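Local coordinates for putative histidine protein kinase (Rhodobacter sphaeroides, PDB 3KYJ) that probably relays chemoreceptor signals to the flagellar motors as a CheA-type histidine kinase, this piece being its phosphotransfer (Hpt) domain, at residues 10-15 with 58-63; 63-68 with 113-118; 93-98 with 126-131. All coordinates share one frame; numbering follows the deposited sequence. Where two conformers were deposited one is given.

Interaction 1. Residues 10-15 with 58-63; sequences DEIWAL and SRVLGL
In Trp13, CG lies anti to the carbonyl carbon (chi1 -78°), which carries the indole out to Leu61. Leu61 has the same first torsion (chi1 -70°), and its two methyls reach different neighbours. CD1 sits over one face of the indole, 3.7 Å from the centroid of the Trp13 six-membered ring and 8° off the ring normal. This is a CH-pi contact. CD2 turns to Ile12, with Leu61 CD2 and Ile12 CD1 4.0 Å apart. Ile12 CD1 also touches Val60 CG1 at 4.0 Å, so this one methyl bridges two residues.

The contact joins the start of helix 10-35 to the end of helix 40-60 in the helical Hpt domain. Helix 40-60 also carries His52, the predicted phosphorylation site. The helix ends in a Schellman motif: Leu63 N bonds to Ser58 O at 2.9 Å and Gly62 N to Arg59 O at 3.0 Å. Gly62 takes the positive phi of the C-prime residue. The chain then turns, and Leu63 CD1 comes within 4.1 Å of Trp13 CH2, approaching obliquely. Without the indole, as with an alanine here, Leu61 CD1 would probably lose its aromatic face and a gap would open beside Leu63. Tyr16 meets the Trp13 ring edge-to-face. A chain of another protein packs on Val60 and Leu61.

Interaction 2. Residues 63-68 with 113-118; sequences LSVVES and RADVEG
The amino end of helix 64-82, in the helical Hpt (histidine phosphotransfer) domain, gives N-H groups of its first turn to the carboxylate of Asp115, a residue far along the chain. Asp115 lies in the loop between helices 89-112 and 122-135. Leu63 holds the N-cap position, but the carboxylate comes from Asp115. The bond from Val65 N to Asp115 OD2 is 2.7 Å long and nearly straight, with an N-H...O angle of 170°. Val66 N bonds to Asp115 OD1 at 3.2 Å. Both oxygens use their syn lone pairs, so the carboxylate takes two successive backbone N-H groups in a forked grip. With CG anti to the backbone N (chi1 -156°), Asp115 extends its acid group to the helix end. The helix dipole would probably favour the negative charge there. Val116 N makes a weak bond back to Asp115 OD1, giving that oxygen a second backbone donor.

Apolar groups pack beside the acid. Leu63 CD2 lies against the loop backbone, 3.6 Å from Asp115 N. Val66 CG2 lies 3.6 Å from Asp115 OD1 and also touches Val116. Val66 reaches Phe54 and Met105 as well, so it joins the contact to helices 40-60 and 89-112. Val65 CG2 lies beside Asp115 OD2. Val65 CG1 meets Val116 CG2 at 3.6 Å and rests 3.8 Å from Gly118 CA.

Interaction 3. Residues 93-98 with 126-131; sequences EILLFA and DQLRSK
Ile94 and Leu128 run alongside each other, pointing opposite ways, and their branches touch flank to flank. Ile94 CG2 lies 3.6 Å from Leu128 CD2. The two branches of Ile94 divide the work. CG2 is anti to the backbone N and takes Leu128. CG1 is anti to the carbonyl carbon (chi1 -67°) and carries CD1 to Lys131, where Ile94 CD1 lies 3.6 Å from Lys131 CB. Ile94 and Lys131 meet at a slant, and the aliphatic base of the lysine does the touching. The bend at chi2 of Lys131 turns its amino end from residues 93-98, and NZ makes salt bridges with Asp88 and Glu90.

Helices 89-112 and 122-135 run nearly antiparallel here, with 154° between their local axes and a closest approach of 10.4 Å. This antiparallel pair is part of the helical packing of the Hpt-containing chain. Leu95 CD2 adds a looser touch to Leu128 CD2 at 4.3 Å. Leu95 also touches Leu31 of helix 10-35 and Cys73 and Ile77 of helix 64-82.

At the exposed margin, the Gln127 chain comes in roughly perpendicular to that of Phe97, yet the ring and amide planes are only 18° apart. Gln127 OE1 approaches the ring obliquely and is 3.5 Å from Phe97 CD2. Gln127 NE2 lies 3.7 Å from Phe97 CE2.

Overall arrangement
Interactions 1 and 2 adjoin on the same side of the chain's centre and share Leu63. Salt bridges Arg59-Glu67 and Asp10-Arg113 tie them together. Interaction 1 is buried and apolar, with an aromatic face at its heart. Interaction 2 is partly buried, and its main grip is polar, from a loop acid to a helix start. Interaction 3 lies on the opposite side of the centre from interaction 1, with their centres about 25 Å apart. It is mostly buried aliphatic helix packing with an exposed aromatic-amide margin. Helix 89-112 carries interaction 3 and leads into the loop of interaction 2, while helix 122-135 follows that loop.

Interaction 1. Residues 10-15 with 58-63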
loop_
_atom_site.group_PDB
_atom_site.type_symbol
_atom_site.label_atom_id
_atom_site.label_comp_id
_atom_site.label_asym_id
_atom_site.label_seq_id
_atom_site.Cartn_x
_atom_site.Cartn_y
_atom_site.Cartn_z
ATOM N N ASP A 10 -10.132 16.515 -5.851
ATOM C CA ASP A 10 -8.926 17.309 -6.083
ATOM C C ASP A 10 -7.805 16.843 -5.167
ATOM O O ASP A 10 -6.660 16.678 -5.600
ATOM C CB ASP A 10 -9.183 18.801 -5.830
ATOM C CG ASP A 10 -10.098 19.426 -6.866
ATOM O OD1 ASP A 10 -10.096 18.969 -8.023
ATOM O OD2 ASP A 10 -10.821 20.376 -6.510
ATOM N N GLU A 11 -8.131 16.619 -3.898
ATOM C CA GLU A 11 -7.107 16.263 -2.930
ATOM C C GLU A 11 -6.464 14.903 -3.222
ATOM O O GLU A 11 -5.262 14.762 -3.122
ATOM C CB GLU A 11 -7.680 16.289 -1.503
ATOM C CG GLU A 11 -6.620 16.043 -0.442
ATOM C CD GLU A 11 -7.166 15.976 0.989
ATOM O OE1 GLU A 11 -8.383 16.155 1.212
ATOM O OE2 GLU A 11 -6.356 15.729 1.903
ATOM N N ILE A 12 -7.246 13.907 -3.609
ATOM C CA ILE A 12 -6.660 12.596 -3.827
ATOM C C ILE A 12 -5.809 12.581 -5.093
ATOM O O ILE A 12 -4.773 11.932 -5.122
ATOM C CB ILE A 12 -7.716 11.465 -3.799
ATOM C CG1 ILE A 12 -7.016 10.105 -3.713
ATOM C CG2 ILE A 12 -8.640 11.522 -5.005
ATOM C CD1 ILE A 12 -7.924 8.963 -3.277
ATOM N N TRP A 13 -6.203 13.329 -6.121
ATOM C CA TRP A 13 -5.369 13.407 -7.315
ATOM C C TRP A 13 -4.057 14.161 -7.045
ATOM O O TRP A 13 -3.014 13.793 -7.572
ATOM C CB TRP A 13 -6.148 13.989 -8.514
ATOM C CG TRP A 13 -7.029 12.958 -9.118
ATOM C CD1 TRP A 13 -8.378 12.827 -8.963
ATOM C CD2 TRP A 13 -6.611 11.854 -9.920
ATOM N NE1 TRP A 13 -8.824 11.723 -9.640
ATOM C CE2 TRP A 13 -7.753 11.102 -10.223
ATOM C CE3 TRP A 13 -5.370 11.421 -10.403
ATOM C CZ2 TRP A 13 -7.703 9.955 -11.017
ATOM C CZ3 TRP A 13 -5.329 10.289 -11.205
ATOM C CH2 TRP A 13 -6.493 9.564 -11.493
ATOM N N ALA A 14 -4.112 15.199 -6.212
ATOM C CA ALA A 14 -2.906 15.914 -5.809
ATOM C C ALA A 14 -1.963 14.979 -5.055
ATOM O O ALA A 14 -0.763 14.965 -5.290
ATOM C CB ALA A 14 -3.253 17.104 -4.950
ATOM N N LEU A 15 -2.526 14.184 -4.151
ATOM C CA LEU A 15 -1.730 13.247 -3.376
ATOM C C LEU A 15 -1.153 12.141 -4.259
ATOM O O LEU A 15 -0.023 11.715 -4.071
ATOM C CB LEU A 15 -2.576 12.666 -2.251
ATOM C CG LEU A 15 -1.851 11.685 -1.356
ATOM C CD1 LEU A 15 -0.689 12.414 -0.670
ATOM C CD2 LEU A 15 -2.828 11.120 -0.323
ATOM N N SER A 58 -1.719 3.453 -7.486
ATOM C CA SER A 58 -2.441 3.361 -8.738
ATOM C C SER A 58 -3.677 2.481 -8.576
ATOM O O SER A 58 -4.721 2.756 -9.176
ATOM C CB SER A 58 -1.528 2.838 -9.849
ATOM O OG SER A 58 -1.175 1.466 -9.685
ATOM N N ARG A 59 -3.576 1.440 -7.755
ATOM C CA ARG A 59 -4.716 0.584 -7.493
ATOM C C ARG A 59 -5.852 1.351 -6.802
ATOM O O ARG A 59 -7.011 1.138 -7.138
ATOM C CB ARG A 59 -4.280 -0.633 -6.681
ATOM C CG ARG A 59 -5.420 -1.596 -6.333
ATOM C CD ARG A 59 -4.920 -2.748 -5.454
ATOM N NE ARG A 59 -3.896 -3.523 -6.147
ATOM C CZ ARG A 59 -3.087 -4.419 -5.582
ATOM N NH1 ARG A 59 -3.158 -4.674 -4.278
ATOM N NH2 ARG A 59 -2.188 -5.058 -6.328
ATOM N N VAL A 60 -5.532 2.233 -5.848
ATOM C CA VAL A 60 -6.546 3.029 -5.143
ATOM C C VAL A 60 -7.453 3.760 -6.132
ATOM O O VAL A 60 -8.656 3.875 -5.908
ATOM C CB VAL A 60 -5.867 4.057 -4.150
ATOM C CG1 VAL A 60 -6.860 5.158 -3.677
ATOM C CG2 VAL A 60 -5.329 3.342 -2.952
ATOM N N LEU A 61 -6.846 4.300 -7.177
ATOM C CA LEU A 61 -7.552 5.107 -8.163
ATOM C C LEU A 61 -8.057 4.290 -9.356
ATOM O O LEU A 61 -8.587 4.876 -10.297
ATOM C CB LEU A 61 -6.685 6.289 -8.620
ATOM C CG LEU A 61 -6.503 7.363 -7.521
ATOM C CD1 LEU A 61 -5.549 8.473 -7.895
ATOM C CD2 LEU A 61 -7.885 7.945 -7.178
ATOM N N GLY A 62 -7.913 2.965 -9.308
ATOM C CA GLY A 62 -8.414 2.081 -10.343
ATOM C C GLY A 62 -7.656 2.165 -11.652
ATOM O O GLY A 62 -8.218 1.872 -12.711
ATOM N N LEU A 63 -6.380 2.534 -11.596
ATOM C CA LEU A 63 -5.580 2.743 -12.808
ATOM C C LEU A 63 -4.894 1.424 -13.137
ATOM O O LEU A 63 -3.696 1.266 -12.950
ATOM C CB LEU A 63 -4.593 3.896 -12.608
ATOM C CG LEU A 63 -5.204 5.183 -12.057
ATOM C CD1 LEU A 63 -4.144 6.253 -11.794
ATOM C CD2 LEU A 63 -6.279 5.700 -13.009
#

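Interaction 2. Residues 63-68 with 113-118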
loop_
_atom_site.group_PDB
_atom_site.type_symbol
_atom_site.label_atom_id
_atom_site.label_comp_id
_atom_site.label_asym_id
_atom_site.label_seq_id
_atom_site.Cartn_x
_atom_site.Cartn_y
_atom_site.Cartn_z
ATOM N N LEU A 63 -6.380 2.534 -11.596
ATOM C CA LEU A 63 -5.580 2.743 -12.808
ATOM C C LEU A 63 -4.894 1.424 -13.137
ATOM O O LEU A 63 -3.696 1.266 -12.950
ATOM C CB LEU A 63 -4.593 3.896 -12.608
ATOM C CG LEU A 63 -5.204 5.183 -12.057
ATOM C CD1 LEU A 63 -4.144 6.253 -11.794
ATOM C CD2 LEU A 63 -6.279 5.700 -13.009
ATOM N N SER A 64 -5.675 0.490 -13.667
ATOM C CA SER A 64 -5.228 -0.893 -13.831
ATOM C C SER A 64 -4.063 -1.057 -14.822
ATOM O O SER A 64 -3.233 -1.948 -14.631
ATOM C CB SER A 64 -6.401 -1.802 -14.248
ATOM O OG SER A 64 -7.430 -1.874 -13.254
ATOM N N VAL A 65 -3.970 -0.211 -15.843
ATOM C CA VAL A 65 -2.860 -0.343 -16.788
ATOM C C VAL A 65 -1.594 0.117 -16.066
ATOM O O VAL A 65 -0.596 -0.581 -16.074
ATOM C CB VAL A 65 -3.087 0.434 -18.100
ATOM C CG1 VAL A 65 -1.786 0.459 -18.965
ATOM C CG2 VAL A 65 -4.233 -0.208 -18.904
ATOM N N VAL A 66 -1.642 1.271 -15.411
ATOM C CA VAL A 66 -0.472 1.722 -14.625
ATOM C C VAL A 66 -0.064 0.648 -13.590
ATOM O O VAL A 66 1.110 0.270 -13.480
ATOM C CB VAL A 66 -0.716 3.077 -13.912
ATOM C CG1 VAL A 66 0.461 3.405 -13.006
ATOM C CG2 VAL A 66 -0.910 4.216 -14.877
ATOM N N GLU A 67 -1.055 0.144 -12.864
ATOM C CA GLU A 67 -0.849 -0.871 -11.851
ATOM C C GLU A 67 -0.121 -2.080 -12.426
ATOM O O GLU A 67 0.790 -2.602 -11.811
ATOM C CB GLU A 67 -2.184 -1.279 -11.244
ATOM C CG GLU A 67 -2.070 -2.278 -10.103
ATOM C CD GLU A 67 -3.404 -2.749 -9.585
ATOM O OE1 GLU A 67 -4.444 -2.222 -10.005
ATOM O OE2 GLU A 67 -3.418 -3.671 -8.770
ATOM N N SER A 68 -0.516 -2.517 -13.619
ATOM C CA SER A 68 0.057 -3.745 -14.183
ATOM C C SER A 68 1.549 -3.594 -14.510
ATOM O O SER A 68 2.295 -4.572 -14.434
ATOM C CB SER A 68 -0.719 -4.163 -15.443
ATOM O OG SER A 68 -0.572 -3.241 -16.520
ATOM N N ARG A 113 -6.610 12.582 -14.981
ATOM C CA ARG A 113 -7.389 11.887 -13.949
ATOM C C ARG A 113 -8.024 10.603 -14.491
ATOM O O ARG A 113 -9.159 10.249 -14.161
ATOM C CB ARG A 113 -8.434 12.823 -13.329
ATOM C CG ARG A 113 -7.836 14.065 -12.741
ATOM C CD ARG A 113 -8.860 14.876 -11.974
ATOM N NE ARG A 113 -8.231 15.997 -11.294
ATOM C CZ ARG A 113 -8.828 16.761 -10.389
ATOM N NH1 ARG A 113 -10.085 16.523 -10.040
ATOM N NH2 ARG A 113 -8.155 17.754 -9.830
ATOM N N ALA A 114 -7.251 9.894 -15.316
ATOM C CA ALA A 114 -7.691 8.628 -15.899
ATOM C C ALA A 114 -6.496 7.735 -16.183
ATOM O O ALA A 114 -5.367 8.201 -16.171
ATOM C CB ALA A 114 -8.478 8.872 -17.188
ATOM N N ASP A 115 -6.770 6.464 -16.446
ATOM C CA ASP A 115 -5.718 5.490 -16.748
ATOM C C ASP A 115 -5.100 5.816 -18.101
ATOM O O ASP A 115 -5.680 6.529 -18.919
ATOM C CB ASP A 115 -6.298 4.077 -16.714
ATOM C CG ASP A 115 -5.263 2.988 -16.447
ATOM O OD1 ASP A 115 -4.062 3.262 -16.219
ATOM O OD2 ASP A 115 -5.702 1.820 -16.456
ATOM N N VAL A 116 -3.904 5.293 -18.329
ATOM C CA VAL A 116 -3.187 5.531 -19.574
ATOM C C VAL A 116 -3.566 4.469 -20.545
ATOM O O VAL A 116 -4.075 3.407 -20.153
ATOM C CB VAL A 116 -1.655 5.410 -19.392
ATOM C CG1 VAL A 116 -1.152 6.486 -18.492
ATOM C CG2 VAL A 116 -1.293 4.038 -18.849
ATOM N N GLU A 117 -3.343 4.786 -21.819
ATOM C CA GLU A 117 -3.315 3.783 -22.848
ATOM C C GLU A 117 -1.998 3.041 -22.798
ATOM O O GLU A 117 -0.881 3.638 -22.751
ATOM C CB GLU A 117 -3.486 4.406 -24.233
ATOM C CG GLU A 117 -4.863 5.006 -24.486
ATOM C CD GLU A 117 -5.982 3.981 -24.416
ATOM O OE1 GLU A 117 -5.739 2.799 -24.737
ATOM O OE2 GLU A 117 -7.115 4.361 -24.052
ATOM N N GLY A 118 -2.154 1.728 -22.815
ATOM C CA GLY A 118 -1.052 0.814 -22.631
ATOM C C GLY A 118 -0.077 0.716 -23.776
ATOM O O GLY A 118 0.998 0.176 -23.577
#

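Interaction 3. Residues 93-98 with 126-131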
loop_
_atom_site.group_PDB
_atom_site.type_symbol
_atom_site.label_atom_id
_atom_site.label_comp_id
_atom_site.label_asym_id
_atom_site.label_seq_id
_atom_site.Cartn_x
_atom_site.Cartn_y
_atom_site.Cartn_z
ATOM N N GLU A 93 18.989 -2.178 -15.433
ATOM C CA GLU A 93 18.717 -1.463 -16.671
ATOM C C GLU A 93 17.217 -1.406 -17.015
ATOM O O GLU A 93 16.669 -0.345 -17.337
ATOM C CB GLU A 93 19.468 -2.180 -17.804
ATOM C CG GLU A 93 19.184 -1.718 -19.197
ATOM C CD GLU A 93 19.950 -2.544 -20.217
ATOM O OE1 GLU A 93 21.149 -2.833 -19.981
ATOM O OE2 GLU A 93 19.350 -2.907 -21.251
ATOM N N ILE A 94 16.582 -2.568 -16.974
ATOM C CA ILE A 94 15.161 -2.688 -17.294
ATOM C C ILE A 94 14.352 -1.852 -16.287
ATOM O O ILE A 94 13.394 -1.164 -16.655
ATOM C CB ILE A 94 14.688 -4.143 -17.281
ATOM C CG1 ILE A 94 15.349 -4.920 -18.430
ATOM C CG2 ILE A 94 13.170 -4.221 -17.413
ATOM C CD1 ILE A 94 15.200 -6.418 -18.300
ATOM N N LEU A 95 14.749 -1.874 -15.022
ATOM C CA LEU A 95 13.996 -1.132 -14.014
ATOM C C LEU A 95 14.219 0.376 -14.120
ATOM O O LEU A 95 13.310 1.141 -13.793
ATOM C CB LEU A 95 14.282 -1.642 -12.614
ATOM C CG LEU A 95 13.809 -3.063 -12.321
ATOM C CD1 LEU A 95 14.303 -3.562 -10.959
ATOM C CD2 LEU A 95 12.274 -3.124 -12.397
ATOM N N LEU A 96 15.404 0.813 -14.560
ATOM C CA LEU A 96 15.622 2.227 -14.843
ATOM C C LEU A 96 14.690 2.685 -15.986
ATOM O O LEU A 96 14.077 3.740 -15.903
ATOM C CB LEU A 96 17.086 2.539 -15.192
ATOM C CG LEU A 96 17.955 2.765 -13.960
ATOM C CD1 LEU A 96 19.429 2.803 -14.375
ATOM C CD2 LEU A 96 17.549 4.044 -13.254
ATOM N N PHE A 97 14.582 1.875 -17.039
ATOM C CA PHE A 97 13.641 2.140 -18.126
ATOM C C PHE A 97 12.215 2.179 -17.565
ATOM O O PHE A 97 11.429 3.078 -17.883
ATOM C CB PHE A 97 13.817 1.048 -19.207
ATOM C CG PHE A 97 12.880 1.149 -20.384
ATOM C CD1 PHE A 97 12.595 2.357 -20.973
ATOM C CD2 PHE A 97 12.286 0.013 -20.878
ATOM C CE1 PHE A 97 11.720 2.428 -22.075
ATOM C CE2 PHE A 97 11.421 0.079 -21.965
ATOM C CZ PHE A 97 11.139 1.283 -22.541
ATOM N N ALA A 98 11.889 1.224 -16.699
ATOM C CA ALA A 98 10.578 1.217 -16.067
ATOM C C ALA A 98 10.327 2.488 -15.270
ATOM O O ALA A 98 9.232 3.030 -15.318
ATOM C CB ALA A 98 10.382 -0.002 -15.210
ATOM N N ASP A 126 7.036 -6.425 -22.423
ATOM C CA ASP A 126 7.736 -7.558 -23.015
ATOM C C ASP A 126 9.109 -7.789 -22.375
ATOM O O ASP A 126 9.491 -8.933 -22.127
ATOM C CB ASP A 126 7.912 -7.356 -24.524
ATOM C CG ASP A 126 6.660 -7.670 -25.327
ATOM O OD1 ASP A 126 5.695 -8.273 -24.790
ATOM O OD2 ASP A 126 6.660 -7.339 -26.533
ATOM N N GLN A 127 9.831 -6.704 -22.092
ATOM C CA GLN A 127 11.181 -6.818 -21.515
ATOM C C GLN A 127 11.107 -7.383 -20.111
ATOM O O GLN A 127 11.886 -8.232 -19.721
ATOM C CB GLN A 127 11.868 -5.457 -21.496
ATOM C CG GLN A 127 12.251 -4.935 -22.871
ATOM C CD GLN A 127 12.838 -3.541 -22.831
ATOM O OE1 GLN A 127 13.468 -3.148 -21.850
ATOM N NE2 GLN A 127 12.634 -2.781 -23.902
ATOM N N LEU A 128 10.156 -6.898 -19.333
ATOM C CA LEU A 128 9.985 -7.435 -17.996
ATOM C C LEU A 128 9.625 -8.917 -18.057
ATOM O O LEU A 128 10.213 -9.727 -17.336
ATOM C CB LEU A 128 8.919 -6.657 -17.232
ATOM C CG LEU A 128 9.308 -5.247 -16.801
ATOM C CD1 LEU A 128 8.061 -4.447 -16.504
ATOM C CD2 LEU A 128 10.224 -5.234 -15.553
ATOM N N ARG A 129 8.688 -9.298 -18.940
ATOM C CA ARG A 129 8.262 -10.685 -18.976
ATOM C C ARG A 129 9.425 -11.585 -19.404
ATOM O O ARG A 129 9.560 -12.685 -18.895
ATOM C CB ARG A 129 7.075 -10.884 -19.933
ATOM C CG ARG A 129 5.786 -10.268 -19.448
ATOM C CD ARG A 129 4.579 -10.784 -20.286
ATOM N NE ARG A 129 3.381 -9.937 -20.148
ATOM C CZ ARG A 129 2.641 -9.877 -19.045
ATOM N NH1 ARG A 129 2.958 -10.592 -17.969
ATOM N NH2 ARG A 129 1.584 -9.093 -19.005
ATOM N N SER A 130 10.235 -11.098 -20.344
ATOM C CA SER A 130 11.394 -11.839 -20.846
ATOM C C SER A 130 12.434 -12.052 -19.740
ATOM O O SER A 130 12.894 -13.167 -19.544
ATOM C CB SER A 130 12.054 -11.073 -21.991
ATOM O OG SER A 130 13.311 -11.670 -22.313
ATOM N N LYS A 131 12.805 -10.984 -19.033
ATOM C CA LYS A 131 13.784 -11.108 -17.958
ATOM C C LYS A 131 13.236 -12.016 -16.856
ATOM O O LYS A 131 13.938 -12.874 -16.359
ATOM C CB LYS A 131 14.191 -9.751 -17.413
ATOM C CG LYS A 131 15.324 -9.845 -16.384
ATOM C CD LYS A 131 16.537 -10.575 -16.929
ATOM C CE LYS A 131 17.751 -10.275 -16.041
ATOM N NZ LYS A 131 18.946 -11.076 -16.439
#